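Local atomic coordinates of endoglucanase (Ruminococcus champanellensis, PDB entry 6WQV), a protein that probably hydrolyses internal beta-1,4 links of cellulose and related plant polysaccharides, as a broad-specificity endoglucanase of glycoside hydrolase family 5. Residues A[195-200]-A[228-233]; A[335-338]-A[343-346]. All coordinates share one frame; numbering follows the deposited sequence.

Contact 1: A[195-200]-A[228-233]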
loop_
_atom_site.group_PDB
_atom_site.type_symbol
_atom_site.label_atom_id
_atom_site.label_comp_id
_atom_site.label_asym_id
_atom_site.label_seq_id
_atom_site.Cartn_x
_atom_site.Cartn_y
_atom_site.Cartn_z
ATOM N N THR A 195 -6.534 -8.508 16.022
ATOM C CA THR A 195 -6.597 -9.815 15.373
ATOM C C THR A 195 -5.200 -10.373 15.137
ATOM O O THR A 195 -4.951 -11.567 15.351
ATOM C CB THR A 195 -7.364 -9.676 14.055
ATOM O OG1 THR A 195 -8.728 -9.311 14.319
ATOM C CG2 THR A 195 -7.318 -10.966 13.220
ATOM N N VAL A 196 -4.266 -9.521 14.714
ATOM C CA VAL A 196 -2.909 -9.984 14.473
ATOM C C VAL A 196 -2.220 -10.345 15.783
ATOM O O VAL A 196 -1.578 -11.397 15.891
ATOM C CB VAL A 196 -2.131 -8.918 13.680
ATOM C CG1 VAL A 196 -0.654 -9.277 13.630
ATOM C CG2 VAL A 196 -2.701 -8.754 12.277
ATOM N N ARG A 197 -2.350 -9.495 16.810
ATOM C CA ARG A 197 -1.628 -9.748 18.056
ATOM C C ARG A 197 -2.116 -11.022 18.737
ATOM O O ARG A 197 -1.350 -11.675 19.458
ATOM C CB ARG A 197 -1.744 -8.553 19.004
ATOM C CG ARG A 197 -1.211 -7.239 18.459
ATOM C CD ARG A 197 0.245 -7.356 18.006
ATOM N NE ARG A 197 0.769 -6.036 17.669
ATOM C CZ ARG A 197 1.730 -5.810 16.786
ATOM N NH1 ARG A 197 2.297 -6.823 16.127
ATOM N NH2 ARG A 197 2.122 -4.563 16.559
ATOM N N ALA A 198 -3.380 -11.393 18.511
ATOM C CA ALA A 198 -3.966 -12.589 19.098
ATOM C C ALA A 198 -3.339 -13.877 18.585
ATOM O O ALA A 198 -3.616 -14.943 19.153
ATOM C CB ALA A 198 -5.468 -12.589 18.803
ATOM N N THR A 199 -2.520 -13.818 17.539
ATOM C CA THR A 199 -1.847 -15.011 17.036
ATOM C C THR A 199 -0.469 -15.213 17.651
ATOM O O THR A 199 0.130 -16.272 17.448
ATOM C CB THR A 199 -1.750 -14.999 15.504
ATOM O OG1 THR A 199 -0.955 -13.894 15.049
ATOM C CG2 THR A 199 -3.137 -14.897 14.890
ATOM N N GLY A 200 0.043 -14.235 18.398
ATOM C CA GLY A 200 1.297 -14.428 19.101
ATOM C C GLY A 200 2.480 -14.715 18.184
ATOM O O GLY A 200 2.484 -14.408 16.988
ATOM N N PRO A 228 -4.540 2.870 16.639
ATOM C CA PRO A 228 -4.999 1.778 17.510
ATOM C C PRO A 228 -4.147 1.640 18.762
ATOM O O PRO A 228 -2.943 1.913 18.756
ATOM C CB PRO A 228 -4.864 0.532 16.626
ATOM C CG PRO A 228 -4.939 1.024 15.259
ATOM C CD PRO A 228 -4.365 2.421 15.248
ATOM N N THR A 229 -4.791 1.217 19.847
ATOM C CA THR A 229 -4.073 0.769 21.031
ATOM C C THR A 229 -3.441 -0.585 20.736
ATOM O O THR A 229 -4.071 -1.466 20.149
ATOM C CB THR A 229 -5.052 0.646 22.196
ATOM O OG1 THR A 229 -5.620 1.931 22.482
ATOM C CG2 THR A 229 -4.374 0.119 23.464
ATOM N N ASP A 230 -2.177 -0.739 21.119
ATOM C CA ASP A 230 -1.402 -1.930 20.808
ATOM C C ASP A 230 -0.980 -2.617 22.098
ATOM O O ASP A 230 -1.018 -2.038 23.187
ATOM C CB ASP A 230 -0.173 -1.571 19.940
ATOM C CG ASP A 230 0.292 -2.717 19.032
ATOM O OD1 ASP A 230 -0.149 -3.878 19.195
ATOM O OD2 ASP A 230 1.118 -2.445 18.132
ATOM N N THR A 231 -0.617 -3.887 21.966
ATOM C CA THR A 231 -0.136 -4.699 23.068
ATOM C C THR A 231 1.363 -4.560 23.278
ATOM O O THR A 231 1.894 -5.079 24.266
ATOM C CB THR A 231 -0.444 -6.158 22.749
ATOM O OG1 THR A 231 0.080 -6.460 21.453
ATOM C CG2 THR A 231 -1.940 -6.406 22.725
ATOM N N VAL A 232 2.045 -3.880 22.364
ATOM C CA VAL A 232 3.485 -3.692 22.391
ATOM C C VAL A 232 3.752 -2.281 21.892
ATOM O O VAL A 232 2.972 -1.722 21.115
ATOM C CB VAL A 232 4.195 -4.751 21.522
ATOM C CG1 VAL A 232 3.568 -4.811 20.143
ATOM C CG2 VAL A 232 5.684 -4.468 21.429
ATOM N N ALA A 233 4.850 -1.698 22.355
ATOM C CA ALA A 233 5.126 -0.301 22.064
ATOM C C ALA A 233 5.794 -0.125 20.708
ATOM O O ALA A 233 6.608 -0.951 20.284
ATOM C CB ALA A 233 6.021 0.293 23.149
#
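The guanidinium of R197 and the carboxylate of D230 lie edge to edge, their planes only 9° apart, while CG1 of V232 sits over one guanidinium face, 3.6 Å above the plane and displaced toward the rim. The grip is side-on and bidentate: NE donates to D230 OD1 at 2.8 Å and NH2 of R197 to OD2 of D230 at 2.8 Å. Both hydrogen bonds are nearly straight, with N-H...O angles of 171°, and each oxygen receives its donor on the syn lone pair. R197 reaches this position with CG anti to its carbonyl carbon and the chain bent at chi2 (-56°), which carries it past T231, whose OG1 lies 3.4 Å from CG of R197. A third bond holds the carboxylate: the backbone N of T231 donates to OD1 of D230 at 2.8 Å, on the anti side and tilted out of the carboxylate plane, so OD1 accepts twice. On the arginine side, NH1 bonds to the carbonyl oxygens of N203 and R206, tying the loop beyond helix 179-197 to the same group. The salt bridge thus joins the C-terminal end of that helix to the loop leading into strand 236-241. With R197 buried and both carboxylate oxygens engaged, the paired charges probably neutralise each other, and two parallel bonds in one plane would resist rotation of either group.

Contact 2: A[335-338]-A[343-346]; sequences LLNR and WQYP
Backbone pairing brings L336 opposite W343 as an antiparallel non-hydrogen-bonded pair, CA to CA 4.7 Å, and beside it Q344 N donates to L335 O at 3.0 Å. That carbonyl also accepts from a water, 2.8 Å from L335 O, which in turn accepts from Y345 N, extending the link where the chain leaves strand 342-343 and reaches Y345, the N-cap position of helix 346-353. Apolar contact centres on the indole of W343. CD1 of L336 stands over one face, 4.3 Å from the six-membered ring centroid and 7° off its normal, a CH-pi contact; CB of L336 touches CZ3 of W343 at 3.6 Å, and CG of L335 meets the same CZ3 at 4.0 Å. The polar side-chain link is an amide pair: N337 ND2 donates to Q344 OE1 at 3.1 Å, nearly in the N337 amide plane, with the two amides 38° apart. N337 holds CG anti to its backbone N (chi1 -175°), which extends the amide toward Q344. With an alanine here, which has no amide to donate, OE1 of Q344 would probably lose its mate and the glutamine side chain would be freer to turn. The two short strands form a beta-hairpin after the last strand, 318-322, of the TIM barrel.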
loop_
_atom_site.group_PDB
_atom_site.type_symbol
_atom_site.label_atom_id
_atom_site.label_comp_id
_atom_site.label_asym_id
_atom_site.label_seq_id
_atom_site.Cartn_x
_atom_site.Cartn_y
_atom_site.Cartn_z
ATOM N N LEU A 335 6.806 1.552 -14.569
ATOM C CA LEU A 335 8.203 1.943 -14.435
ATOM C C LEU A 335 9.055 0.788 -14.936
ATOM O O LEU A 335 9.901 0.982 -15.816
ATOM C CB LEU A 335 8.509 2.312 -12.986
ATOM C CG LEU A 335 9.829 3.017 -12.693
ATOM C CD1 LEU A 335 9.887 4.385 -13.341
ATOM C CD2 LEU A 335 10.018 3.151 -11.194
ATOM N N LEU A 336 8.811 -0.412 -14.414
ATOM C CA LEU A 336 9.409 -1.638 -14.935
ATOM C C LEU A 336 8.478 -2.226 -15.984
ATOM O O LEU A 336 7.310 -2.509 -15.699
ATOM C CB LEU A 336 9.587 -2.667 -13.817
ATOM C CG LEU A 336 10.095 -4.054 -14.245
ATOM C CD1 LEU A 336 11.475 -3.939 -14.871
ATOM C CD2 LEU A 336 10.107 -4.994 -13.044
ATOM N N ASN A 337 8.989 -2.430 -17.195
ATOM C CA ASN A 337 8.253 -3.185 -18.200
ATOM C C ASN A 337 8.496 -4.655 -17.886
ATOM O O ASN A 337 9.583 -5.187 -18.130
ATOM C CB ASN A 337 8.702 -2.791 -19.600
ATOM C CG ASN A 337 7.883 -3.450 -20.676
ATOM O OD1 ASN A 337 7.419 -4.580 -20.525
ATOM N ND2 ASN A 337 7.697 -2.747 -21.786
ATOM N N ARG A 338 7.489 -5.324 -17.317
ATOM C CA ARG A 338 7.710 -6.651 -16.752
ATOM C C ARG A 338 7.978 -7.697 -17.827
ATOM O O ARG A 338 8.733 -8.646 -17.590
ATOM C CB ARG A 338 6.513 -7.056 -15.885
ATOM C CG ARG A 338 6.338 -6.205 -14.633
ATOM C CD ARG A 338 5.176 -6.674 -13.797
ATOM N NE ARG A 338 4.649 -5.577 -12.995
ATOM C CZ ARG A 338 3.536 -5.654 -12.280
ATOM N NH1 ARG A 338 2.843 -6.775 -12.245
ATOM N NH2 ARG A 338 3.119 -4.594 -11.607
ATOM N N TRP A 343 13.682 -1.107 -17.615
ATOM C CA TRP A 343 13.212 0.139 -17.013
ATOM C C TRP A 343 12.847 1.082 -18.153
ATOM O O TRP A 343 13.717 1.526 -18.915
ATOM C CB TRP A 343 14.289 0.745 -16.118
ATOM C CG TRP A 343 14.591 -0.076 -14.890
ATOM C CD1 TRP A 343 15.757 -0.729 -14.614
ATOM C CD2 TRP A 343 13.718 -0.325 -13.775
ATOM N NE1 TRP A 343 15.667 -1.363 -13.401
ATOM C CE2 TRP A 343 14.426 -1.135 -12.866
ATOM C CE3 TRP A 343 12.409 0.057 -13.461
ATOM C CZ2 TRP A 343 13.869 -1.568 -11.669
ATOM C CZ3 TRP A 343 11.861 -0.376 -12.266
ATOM C CH2 TRP A 343 12.585 -1.183 -11.393
ATOM N N GLN A 344 11.549 1.361 -18.298
ATOM C CA GLN A 344 11.074 2.095 -19.463
ATOM C C GLN A 344 11.418 3.576 -19.381
ATOM O O GLN A 344 11.495 4.251 -20.412
ATOM C CB GLN A 344 9.559 1.916 -19.588
ATOM C CG GLN A 344 8.960 2.416 -20.880
ATOM C CD GLN A 344 8.329 1.296 -21.701
ATOM O OE1 GLN A 344 8.703 0.125 -21.577
ATOM N NE2 GLN A 344 7.351 1.651 -22.524
ATOM N N TYR A 345 11.612 4.102 -18.170
ATOM C CA TYR A 345 11.912 5.516 -17.953
ATOM C C TYR A 345 13.185 5.622 -17.121
ATOM O O TYR A 345 13.151 5.976 -15.934
ATOM C CB TYR A 345 10.723 6.202 -17.286
ATOM C CG TYR A 345 9.418 5.963 -18.029
ATOM C CD1 TYR A 345 9.203 6.513 -19.286
ATOM C CD2 TYR A 345 8.409 5.191 -17.471
ATOM C CE1 TYR A 345 8.014 6.303 -19.969
ATOM C CE2 TYR A 345 7.216 4.976 -18.146
ATOM C CZ TYR A 345 7.030 5.527 -19.394
ATOM O OH TYR A 345 5.846 5.312 -20.064
ATOM N N PRO A 346 14.334 5.317 -17.723
ATOM C CA PRO A 346 15.583 5.294 -16.940
ATOM C C PRO A 346 15.946 6.624 -16.295
ATOM O O PRO A 346 16.521 6.619 -15.200
ATOM C CB PRO A 346 16.635 4.834 -17.960
ATOM C CG PRO A 346 16.011 5.140 -19.321
ATOM C CD PRO A 346 14.534 4.907 -19.124
HETATM O O HOH W 1 11.750 3.073 -15.564
#

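In the fold
Contacts 1 and 2 lie on opposite sides of the chain's centre, each about 20 Å from it, with about 25 Å between their nearest atoms; they share no helix or strand. Both are partly buried and peripheral to the eight-stranded barrel. Contact 1 joins the end of helix 179-197 to the loop before strand 236-241, two sequence-distant pieces held mainly by charge, with 157 Å² buried. Contact 2, between the two arms of a short antiparallel hairpin, buries more, 363 Å², by combining backbone pairing, an indole-leucine cluster and an amide pair. The L335 side chain of contact 2 is about 12 Å from a bound glucose unit, and none of the residues of either contact is among those lining the glycan site.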